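Long-range contacts in EmGH1 (Erythrobacter marinus, PDB 5Z87), which probably hydrolyses beta-glucosides, removing sugar units as a glycoside hydrolase of family 3: residues Cys177-Asp183 and Ile228-His234; Ile275-His281 and Gly308-Asp313. One frame throughout, in Å; residues are numbered along the deposited sequence.

In the fold
Both contacts belong to one parallel sheet in the N-terminal TIM-barrel-like domain of this family 3 enzyme. Contact 1 closes first along the chain, laying the end of strand 176-177 and the loop after it along strand 229-235; contact 2 follows, pairing strand 276-279 with strand 309-311. Their centres are about 8 Å apart, and strands 229-235 and 276-279 lie side by side, so the four segments follow one another in order across the sheet. T230 O and G276 N are 2.8 Å apart, and the S231 and Y309 hydroxyls also meet. At the C-terminal ends of the strands, F178, K233, H234, H281 and D313 line one pocket, occupied here by dithiothreitol, probably from the crystallisation liquor.

Contact 1: residues Cys177-Asp183 and Ile228-His234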
loop_
_atom_site.group_PDB
_atom_site.type_symbol
_atom_site.label_atom_id
_atom_site.label_comp_id
_atom_site.label_asym_id
_atom_site.label_seq_id
_atom_site.Cartn_x
_atom_site.Cartn_y
_atom_site.Cartn_z
ATOM N N CYS A 177 -20.379 1.600 -25.252
ATOM C CA CYS A 177 -19.138 2.247 -24.849
ATOM C C CYS A 177 -18.476 1.484 -23.712
ATOM O O CYS A 177 -19.114 0.724 -22.974
ATOM C CB CYS A 177 -19.356 3.709 -24.430
ATOM S SG CYS A 177 -20.395 3.888 -22.987
ATOM N N PHE A 178 -17.170 1.712 -23.599
ATOM C CA PHE A 178 -16.351 1.163 -22.525
ATOM C C PHE A 178 -16.245 2.190 -21.394
ATOM O O PHE A 178 -15.181 2.705 -21.066
ATOM C CB PHE A 178 -14.979 0.778 -23.067
ATOM C CG PHE A 178 -15.009 -0.290 -24.138
ATOM C CD1 PHE A 178 -16.015 -1.257 -24.160
ATOM C CD2 PHE A 178 -14.005 -0.341 -25.110
ATOM C CE1 PHE A 178 -16.024 -2.247 -25.130
ATOM C CE2 PHE A 178 -14.004 -1.331 -26.093
ATOM C CZ PHE A 178 -15.008 -2.294 -26.096
ATOM N N SER A 179 -17.408 2.508 -20.837
ATOM C CA SER A 179 -17.599 3.543 -19.829
ATOM C C SER A 179 -18.861 3.203 -19.070
ATOM O O SER A 179 -19.730 2.507 -19.607
ATOM C CB SER A 179 -17.735 4.940 -20.471
ATOM O OG SER A 179 -16.564 5.302 -21.181
ATOM N N PRO A 180 -19.005 3.677 -17.820
ATOM C CA PRO A 180 -18.070 4.500 -17.047
ATOM C C PRO A 180 -16.958 3.708 -16.348
ATOM O O PRO A 180 -17.064 2.508 -16.117
ATOM C CB PRO A 180 -18.972 5.148 -16.002
ATOM C CG PRO A 180 -20.007 4.072 -15.716
ATOM C CD PRO A 180 -20.231 3.378 -17.055
ATOM N N ASN A 181 -15.883 4.412 -16.022
ATOM C CA ASN A 181 -14.864 3.908 -15.114
ATOM C C ASN A 181 -15.394 4.106 -13.702
ATOM O O ASN A 181 -15.586 5.241 -13.260
ATOM C CB ASN A 181 -13.559 4.663 -15.355
ATOM C CG ASN A 181 -12.435 4.257 -14.397
ATOM O OD1 ASN A 181 -12.638 4.093 -13.189
ATOM N ND2 ASN A 181 -11.230 4.121 -14.944
ATOM N N ILE A 182 -15.652 3.014 -12.990
ATOM C CA ILE A 182 -16.164 3.155 -11.639
ATOM C C ILE A 182 -15.201 2.501 -10.656
ATOM O O ILE A 182 -15.616 1.941 -9.637
ATOM C CB ILE A 182 -17.585 2.593 -11.519
ATOM C CG1 ILE A 182 -17.652 1.137 -11.982
ATOM C CG2 ILE A 182 -18.526 3.447 -12.356
ATOM C CD1 ILE A 182 -19.074 0.551 -11.899
ATOM N N ASP A 183 -13.907 2.588 -10.956
ATOM C CA ASP A 183 -12.871 2.234 -9.998
ATOM C C ASP A 183 -12.854 3.237 -8.845
ATOM O O ASP A 183 -13.413 4.335 -8.929
ATOM C CB ASP A 183 -11.499 2.193 -10.682
ATOM C CG ASP A 183 -11.451 1.187 -11.841
ATOM O OD1 ASP A 183 -11.948 0.051 -11.651
ATOM O OD2 ASP A 183 -10.934 1.528 -12.936
ATOM N N ILE A 228 -27.093 4.096 -25.603
ATOM C CA ILE A 228 -26.049 3.126 -25.920
ATOM C C ILE A 228 -25.798 2.274 -24.680
ATOM O O ILE A 228 -26.121 2.662 -23.557
ATOM C CB ILE A 228 -24.731 3.801 -26.382
ATOM C CG1 ILE A 228 -24.043 4.514 -25.200
ATOM C CG2 ILE A 228 -24.994 4.786 -27.525
ATOM C CD1 ILE A 228 -22.656 5.097 -25.528
ATOM N N ALA A 229 -25.201 1.108 -24.896
ATOM C CA ALA A 229 -24.840 0.222 -23.796
ATOM C C ALA A 229 -23.595 0.722 -23.059
ATOM O O ALA A 229 -22.622 1.174 -23.678
ATOM C CB ALA A 229 -24.602 -1.199 -24.317
ATOM N N THR A 230 -23.636 0.641 -21.734
ATOM C CA THR A 230 -22.469 0.876 -20.886
ATOM C C THR A 230 -21.729 -0.434 -20.645
ATOM O O THR A 230 -22.345 -1.498 -20.535
ATOM C CB THR A 230 -22.878 1.461 -19.529
ATOM O OG1 THR A 230 -23.868 0.619 -18.922
ATOM C CG2 THR A 230 -23.452 2.848 -19.685
ATOM N N SER A 231 -20.401 -0.349 -20.555
ATOM C CA SER A 231 -19.563 -1.444 -20.062
ATOM C C SER A 231 -18.790 -0.925 -18.848
ATOM O O SER A 231 -17.704 -0.356 -18.982
ATOM C CB SER A 231 -18.613 -1.966 -21.146
ATOM O OG SER A 231 -19.247 -1.975 -22.411
ATOM N N VAL A 232 -19.339 -1.127 -17.652
ATOM C CA VAL A 232 -18.706 -0.576 -16.460
ATOM C C VAL A 232 -17.375 -1.279 -16.219
ATOM O O VAL A 232 -17.255 -2.503 -16.382
ATOM C CB VAL A 232 -19.653 -0.688 -15.256
ATOM C CG1 VAL A 232 -20.848 0.233 -15.460
ATOM C CG2 VAL A 232 -20.134 -2.130 -15.099
ATOM N N LYS A 233 -16.353 -0.500 -15.865
ATOM C CA LYS A 233 -14.988 -0.996 -15.785
ATOM C C LYS A 233 -14.307 -0.328 -14.594
ATOM O O LYS A 233 -14.792 0.690 -14.091
ATOM C CB LYS A 233 -14.248 -0.722 -17.098
ATOM C CG LYS A 233 -14.118 0.758 -17.417
ATOM C CD LYS A 233 -13.392 0.992 -18.721
ATOM C CE LYS A 233 -12.945 2.457 -18.830
ATOM N NZ LYS A 233 -12.528 2.848 -20.230
ATOM N N HIS A 234 -13.193 -0.901 -14.109
ATOM C CA HIS A 234 -12.616 -2.176 -14.524
ATOM C C HIS A 234 -12.733 -3.212 -13.407
ATOM O O HIS A 234 -12.148 -3.031 -12.346
ATOM C CB HIS A 234 -11.150 -2.000 -14.909
ATOM C CG HIS A 234 -10.888 -0.842 -15.820
ATOM N ND1 HIS A 234 -10.947 0.470 -15.396
ATOM C CD2 HIS A 234 -10.531 -0.801 -17.128
ATOM C CE1 HIS A 234 -10.645 1.269 -16.405
ATOM N NE2 HIS A 234 -10.382 0.523 -17.465
#
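The ring of P180 sits beside V232, its CD 3.6 Å from V232 CG1, while CD1 of I182 crosses to lie against V232 CB at 3.6 Å, next to the P180 contact. These side chains pack where the loop after strand 176-177 runs along strand 229-235 of the TIM-barrel-like domain, on the side covered by helices 201-216 and 263-270, where compact apolar residues suit the packing. The cis peptide before P180 belongs to an irregular course along strand 229-235: P180 O takes the N-H of K233, and K233 O takes that of I182 in a nearly straight bond of 165°. At the start of the contact, C177 SG rests on I228 CD1, and S231 OG donates to C177 O from above the carbonyl plane while also bonding Y309. K233 reaches back over the loop. A lysine suits the place: its long chain, extended beyond CG, carries NZ to 2.8 Å from F178 O, and the same amine bonds the dithiothreitol in the pocket. H234, joined to K233 by a second cis peptide, is gripped twice by D183: its backbone N meets OD1, and its ring lies 18° from the carboxylate plane. N181 comes to the ring edge with its amide steeply turned, ND2 3.3 Å from H234 CE1. The syn lone pair of D183 OD2 receives H234 ND1 at 2.7 Å, while NE2 bonds the dithiothreitol.

Contact 2: residues Ile275-His281 and Gly308-Asp313; sequences IGLMASH and GYVVSD
Strands 276-279 and 309-311 run parallel with a 33° twist, I275 O accepting from Y309 N, and L277 O from V311 N, the latter pair 2.8 Å apart, with weaker bonds from L277 N to Y309 O and A279 N to V311 O. G276 lies beneath the Y309 ring, its CA 3.5 Å from the centroid in a CH-pi contact. Y309 CG sits between the backbone N and the carbonyl carbon (chi1 64°), which brings the ring over G276, where a side chain would strike it. Replacing the tyrosine by an alanine is likely to leave G276 CA without its ring cover and S231 OG without its hydroxyl partner. Here two adjacent parallel strands of the TIM-barrel-like domain pair, L277 and V310 projecting together towards helix 293-303, CD2 to CG2 3.9 Å, as branched aliphatic chains suit a buried face. On the Y309 side, M278 CB packs on V311 CG1; the extended M278 chain carries SD to D313 CG at 3.7 Å, and the bend about CG-SD turns CE towards S312 O. Past the strands, D313 sets its carboxylate over one face of the H281 imidazole, the planes 20° apart and OD2 3.2 Å from CE1. D316 bonds H281 ND1, which probably limits the turning of the ring.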
loop_
_atom_site.group_PDB
_atom_site.type_symbol
_atom_site.label_atom_id
_atom_site.label_comp_id
_atom_site.label_asym_id
_atom_site.label_seq_id
_atom_site.Cartn_x
_atom_site.Cartn_y
_atom_site.Cartn_z
ATOM N N ILE A 275 -25.657 -3.056 -19.307
ATOM C CA ILE A 275 -25.712 -4.222 -20.179
ATOM C C ILE A 275 -24.347 -4.894 -20.264
ATOM O O ILE A 275 -24.255 -6.122 -20.396
ATOM C CB ILE A 275 -26.227 -3.788 -21.572
ATOM C CG1 ILE A 275 -27.697 -3.384 -21.521
ATOM C CG2 ILE A 275 -26.044 -4.879 -22.625
ATOM C CD1 ILE A 275 -28.181 -2.748 -22.826
ATOM N N GLY A 276 -23.266 -4.113 -20.214
ATOM C CA GLY A 276 -21.927 -4.637 -20.331
ATOM C C GLY A 276 -21.088 -4.373 -19.086
ATOM O O GLY A 276 -21.458 -3.591 -18.196
ATOM N N LEU A 277 -19.937 -5.039 -19.044
ATOM C CA LEU A 277 -18.969 -4.918 -17.960
ATOM C C LEU A 277 -17.616 -5.308 -18.522
ATOM O O LEU A 277 -17.529 -6.275 -19.290
ATOM C CB LEU A 277 -19.340 -5.815 -16.774
ATOM C CG LEU A 277 -18.310 -5.951 -15.641
ATOM C CD1 LEU A 277 -19.041 -5.993 -14.315
ATOM C CD2 LEU A 277 -17.460 -7.203 -15.807
ATOM N N MET A 278 -16.570 -4.565 -18.147
ATOM C CA MET A 278 -15.201 -4.876 -18.569
ATOM C C MET A 278 -14.336 -5.257 -17.367
ATOM O O MET A 278 -14.444 -4.652 -16.299
ATOM C CB MET A 278 -14.568 -3.693 -19.310
ATOM C CG MET A 278 -13.124 -3.920 -19.749
ATOM S SD MET A 278 -12.412 -2.433 -20.503
ATOM C CE MET A 278 -13.231 -2.396 -22.087
ATOM N N ALA A 279 -13.477 -6.260 -17.547
ATOM C CA ALA A 279 -12.622 -6.771 -16.485
ATOM C C ALA A 279 -11.321 -5.972 -16.414
ATOM O O ALA A 279 -11.008 -5.164 -17.289
ATOM C CB ALA A 279 -12.324 -8.259 -16.698
ATOM N N SER A 280 -10.539 -6.242 -15.372
ATOM C CA SER A 280 -9.363 -5.454 -15.022
ATOM C C SER A 280 -8.057 -6.078 -15.521
ATOM O O SER A 280 -7.907 -7.301 -15.572
ATOM C CB SER A 280 -9.308 -5.277 -13.497
ATOM O OG SER A 280 -8.039 -4.815 -13.068
ATOM N N HIS A 281 -7.095 -5.206 -15.858
ATOM C CA HIS A 281 -5.734 -5.636 -16.192
ATOM C C HIS A 281 -5.139 -6.541 -15.125
ATOM O O HIS A 281 -4.344 -7.443 -15.426
ATOM C CB HIS A 281 -4.790 -4.425 -16.313
ATOM C CG HIS A 281 -4.969 -3.591 -17.543
ATOM N ND1 HIS A 281 -5.519 -4.073 -18.711
ATOM C CD2 HIS A 281 -4.622 -2.302 -17.794
ATOM C CE1 HIS A 281 -5.524 -3.115 -19.621
ATOM N NE2 HIS A 281 -4.988 -2.027 -19.091
ATOM N N GLY A 308 -25.911 -9.543 -18.948
ATOM C CA GLY A 308 -25.255 -8.894 -20.062
ATOM C C GLY A 308 -23.965 -9.590 -20.447
ATOM O O GLY A 308 -23.759 -10.778 -20.184
ATOM N N TYR A 309 -23.079 -8.822 -21.073
ATOM C CA TYR A 309 -21.812 -9.328 -21.569
ATOM C C TYR A 309 -20.650 -8.824 -20.716
ATOM O O TYR A 309 -20.682 -7.721 -20.158
ATOM C CB TYR A 309 -21.588 -8.922 -23.039
ATOM C CG TYR A 309 -21.474 -7.433 -23.256
ATOM C CD1 TYR A 309 -20.239 -6.784 -23.157
ATOM C CD2 TYR A 309 -22.594 -6.670 -23.560
ATOM C CE1 TYR A 309 -20.129 -5.420 -23.355
ATOM C CE2 TYR A 309 -22.496 -5.297 -23.753
ATOM C CZ TYR A 309 -21.257 -4.678 -23.648
ATOM O OH TYR A 309 -21.144 -3.317 -23.824
ATOM N N VAL A 310 -19.622 -9.657 -20.625
ATOM C CA VAL A 310 -18.335 -9.280 -20.074
ATOM C C VAL A 310 -17.379 -9.125 -21.244
ATOM O O VAL A 310 -17.151 -10.078 -22.005
ATOM C CB VAL A 310 -17.821 -10.317 -19.066
ATOM C CG1 VAL A 310 -16.369 -10.019 -18.714
ATOM C CG2 VAL A 310 -18.684 -10.322 -17.826
ATOM N N VAL A 311 -16.831 -7.936 -21.402
ATOM C CA VAL A 311 -15.826 -7.681 -22.430
ATOM C C VAL A 311 -14.465 -7.592 -21.754
ATOM O O VAL A 311 -14.342 -7.103 -20.623
ATOM C CB VAL A 311 -16.145 -6.408 -23.242
ATOM C CG1 VAL A 311 -16.331 -5.194 -22.320
ATOM C CG2 VAL A 311 -15.081 -6.155 -24.285
ATOM N N SER A 312 -13.451 -8.131 -22.417
ATOM C CA SER A 312 -12.105 -7.997 -21.905
ATOM C C SER A 312 -11.610 -6.569 -22.095
ATOM O O SER A 312 -12.068 -5.836 -22.979
ATOM C CB SER A 312 -11.161 -8.958 -22.624
ATOM O OG SER A 312 -10.731 -8.390 -23.851
ATOM N N ASP A 313 -10.656 -6.177 -21.257
ATOM C CA ASP A 313 -9.840 -5.023 -21.598
ATOM C C ASP A 313 -8.833 -5.407 -22.691
ATOM O O ASP A 313 -8.621 -6.590 -22.994
ATOM C CB ASP A 313 -9.150 -4.479 -20.348
ATOM C CG ASP A 313 -8.787 -3.001 -20.472
ATOM O OD1 ASP A 313 -8.651 -2.519 -21.618
ATOM O OD2 ASP A 313 -8.659 -2.332 -19.425
#